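PDB 3DHN: NAD-dependent epimerase/dehydratase, which probably binds NAD(P) in a Rossmann-type fold and may act as an oxidoreductase, its substrate not being established. Local coordinates for residues S115-I118 with L122-M125. Numbering follows the deposited sequence.
Sequences SLFI and LRLM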
ATOM      1  N   SER A 115       7.205  -8.640   6.951  1.00 29.23           N
ATOM      2  CA  SER A 115       6.440  -9.820   7.360  1.00 28.62           C
ATOM      3  C   SER A 115       6.490 -11.002   6.400  1.00 28.80           C
ATOM      4  O   SER A 115       5.917 -12.052   6.678  1.00 30.04           O
ATOM      5  CB  SER A 115       4.978  -9.434   7.616  1.00 28.80           C
ATOM      6  OG  SER A 115       4.397  -8.829   6.472  1.00 28.27           O
ATOM      7  N   LEU A 116       7.172 -10.832   5.272  1.00 27.73           N
ATOM      8  CA  LEU A 116       7.285 -11.903   4.291  1.00 28.68           C
ATOM      9  C   LEU A 116       8.259 -12.971   4.782  1.00 28.86           C
ATOM     10  O   LEU A 116       9.209 -12.665   5.502  1.00 28.71           O
ATOM     11  CB  LEU A 116       7.777 -11.345   2.946  1.00 27.54           C
ATOM     12  CG  LEU A 116       6.811 -10.458   2.145  1.00 28.69           C
ATOM     13  CD1 LEU A 116       7.543  -9.838   0.960  1.00 28.96           C
ATOM     14  CD2 LEU A 116       5.624 -11.291   1.658  1.00 26.47           C
ATOM     15  N   PHE A 117       8.011 -14.223   4.400  1.00 30.43           N
ATOM     16  CA  PHE A 117       8.891 -15.323   4.787  1.00 31.93           C
ATOM     17  C   PHE A 117      10.056 -15.392   3.801  1.00 32.89           C
ATOM     18  O   PHE A 117       9.869 -15.211   2.598  1.00 31.24           O
ATOM     19  CB  PHE A 117       8.143 -16.667   4.756  1.00 33.44           C
ATOM     20  CG  PHE A 117       7.205 -16.882   5.909  1.00 34.31           C
ATOM     21  CD1 PHE A 117       7.690 -16.990   7.211  1.00 32.07           C
ATOM     22  CD2 PHE A 117       5.832 -16.960   5.697  1.00 34.10           C
ATOM     23  CE1 PHE A 117       6.821 -17.171   8.282  1.00 32.89           C
ATOM     24  CE2 PHE A 117       4.953 -17.138   6.762  1.00 33.66           C
ATOM     25  CZ  PHE A 117       5.448 -17.243   8.058  1.00 35.15           C
ATOM     26  N   ILE A 118      11.257 -15.639   4.312  1.00 35.17           N
ATOM     27  CA  ILE A 118      12.440 -15.775   3.460  1.00 36.71           C
ATOM     28  C   ILE A 118      12.906 -17.224   3.587  1.00 36.75           C
ATOM     29  O   ILE A 118      13.745 -17.700   2.829  1.00 34.78           O
ATOM     30  CB  ILE A 118      13.582 -14.840   3.895  1.00 37.33           C
ATOM     31  CG1 ILE A 118      14.027 -15.179   5.320  1.00 38.95           C
ATOM     32  CG2 ILE A 118      13.122 -13.395   3.799  1.00 38.50           C
ATOM     33  CD1 ILE A 118      15.278 -14.463   5.752  1.00 41.61           C
ATOM     34  N   LEU A 122      10.626 -18.231   9.122  1.00 35.07           N
ATOM     35  CA  LEU A 122      11.492 -17.070   9.348  1.00 33.26           C
ATOM     36  C   LEU A 122      11.072 -15.864   8.509  1.00 31.34           C
ATOM     37  O   LEU A 122      11.126 -15.908   7.283  1.00 32.15           O
ATOM     38  CB  LEU A 122      12.956 -17.417   9.027  1.00 32.54           C
ATOM     39  CG  LEU A 122      13.979 -16.289   9.225  1.00 31.52           C
ATOM     40  CD1 LEU A 122      14.008 -15.874  10.697  1.00 35.13           C
ATOM     41  CD2 LEU A 122      15.362 -16.750   8.776  1.00 34.92           C
ATOM     42  N   ARG A 123      10.654 -14.787   9.165  1.00 30.94           N
ATOM     43  CA  ARG A 123      10.254 -13.586   8.433  1.00 30.70           C
ATOM     44  C   ARG A 123      11.458 -12.656   8.276  1.00 30.33           C
ATOM     45  O   ARG A 123      12.384 -12.690   9.090  1.00 27.95           O
ATOM     46  CB  ARG A 123       9.101 -12.877   9.152  1.00 31.26           C
ATOM     47  CG  ARG A 123       7.846 -13.742   9.311  1.00 31.60           C
ATOM     48  CD  ARG A 123       6.731 -12.992  10.029  1.00 29.15           C
ATOM     49  NE  ARG A 123       5.644 -13.875  10.451  1.00 28.62           N
ATOM     50  CZ  ARG A 123       4.604 -14.219   9.695  1.00 32.23           C
ATOM     51  NH1 ARG A 123       4.489 -13.755   8.457  1.00 29.87           N
ATOM     52  NH2 ARG A 123       3.674 -15.041  10.179  1.00 31.52           N
ATOM     53  N   LEU A 124      11.447 -11.840   7.222  1.00 30.89           N
ATOM     54  CA  LEU A 124      12.553 -10.930   6.934  1.00 32.67           C
ATOM     55  C   LEU A 124      12.939 -10.012   8.092  1.00 33.36           C
ATOM     56  O   LEU A 124      14.113  -9.734   8.295  1.00 32.56           O
ATOM     57  CB  LEU A 124      12.238 -10.094   5.689  1.00 32.41           C
ATOM     58  CG  LEU A 124      13.272  -9.030   5.301  1.00 32.11           C
ATOM     59  CD1 LEU A 124      14.567  -9.688   4.842  1.00 34.30           C
ATOM     60  CD2 LEU A 124      12.703  -8.148   4.196  1.00 30.11           C
HETATM   61  N   MSE A 125      11.955  -9.546   8.852  1.00 34.40           N
HETATM   62  CA  MSE A 125      12.217  -8.660   9.984  1.00 36.50           C
HETATM   63  C   MSE A 125      13.157  -9.270  11.017  1.00 35.47           C
HETATM   64  O   MSE A 125      14.028  -8.584  11.558  1.00 35.90           O
HETATM   65  CB  MSE A 125      10.930  -8.334  10.738  1.00 36.56           C
HETATM   66  CG  MSE A 125       9.801  -7.788   9.938  1.00 46.01           C
HETATM   67 SE   MSE A 125       8.259  -7.638  11.083  1.00 55.25          SE
HETATM   68  CE  MSE A 125       7.670  -9.476  11.090  1.00 45.45           C
TER
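A short beta hairpin, built from strands 117-119 and 122-123, brings Phe117 and Arg123 together as an antiparallel non-hydrogen-bonded pair, and illustrates how one long side chain can grip the backbone just before a hairpin while its flat end lies against the ring of its cross-strand partner. Two backbone bonds flank the pair: Ile118 N gives its hydrogen to Leu122 O at 3.0 Å, and Leu124 N to Leu116 O at 2.9 Å. Arg123, extended from CG to NE, runs alongside the Phe117 ring toward Ser115, its CG near Phe117 CE1, and places NH1 2.8 Å from Ser115 O. That oxygen lies in the guanidinium plane, and NH1 in the carbonyl plane, the bond being somewhat bent. The CZ corner of the Phe117 ring lies over one guanidinium face, toward its rim, 3.5 Å from Arg123 NH2, the planes tilted by 31°. Replacing Arg123 with an alanine removes the guanidinium and would probably leave Ser115 O without this donor and the CZ side of the Phe117 ring less firmly packed. Farther along, Ile118 CD1 packs on Leu122 CD2 at 3.8 Å; chi1 of 61° sets Ile118 CG2 anti to the carbonyl carbon, where it meets Leu124 CB. Selenomethionine Met125, bent at chi3 (-79°), brings CE to 3.9 Å from Ser115 CA. Helix 135-149 packs on Met125 and Arg123 through Leu146, strand 213-218 meets Leu116 and Arg123, and Ser115 OG is hydrogen-bonded to Arg214 NH1 in that strand.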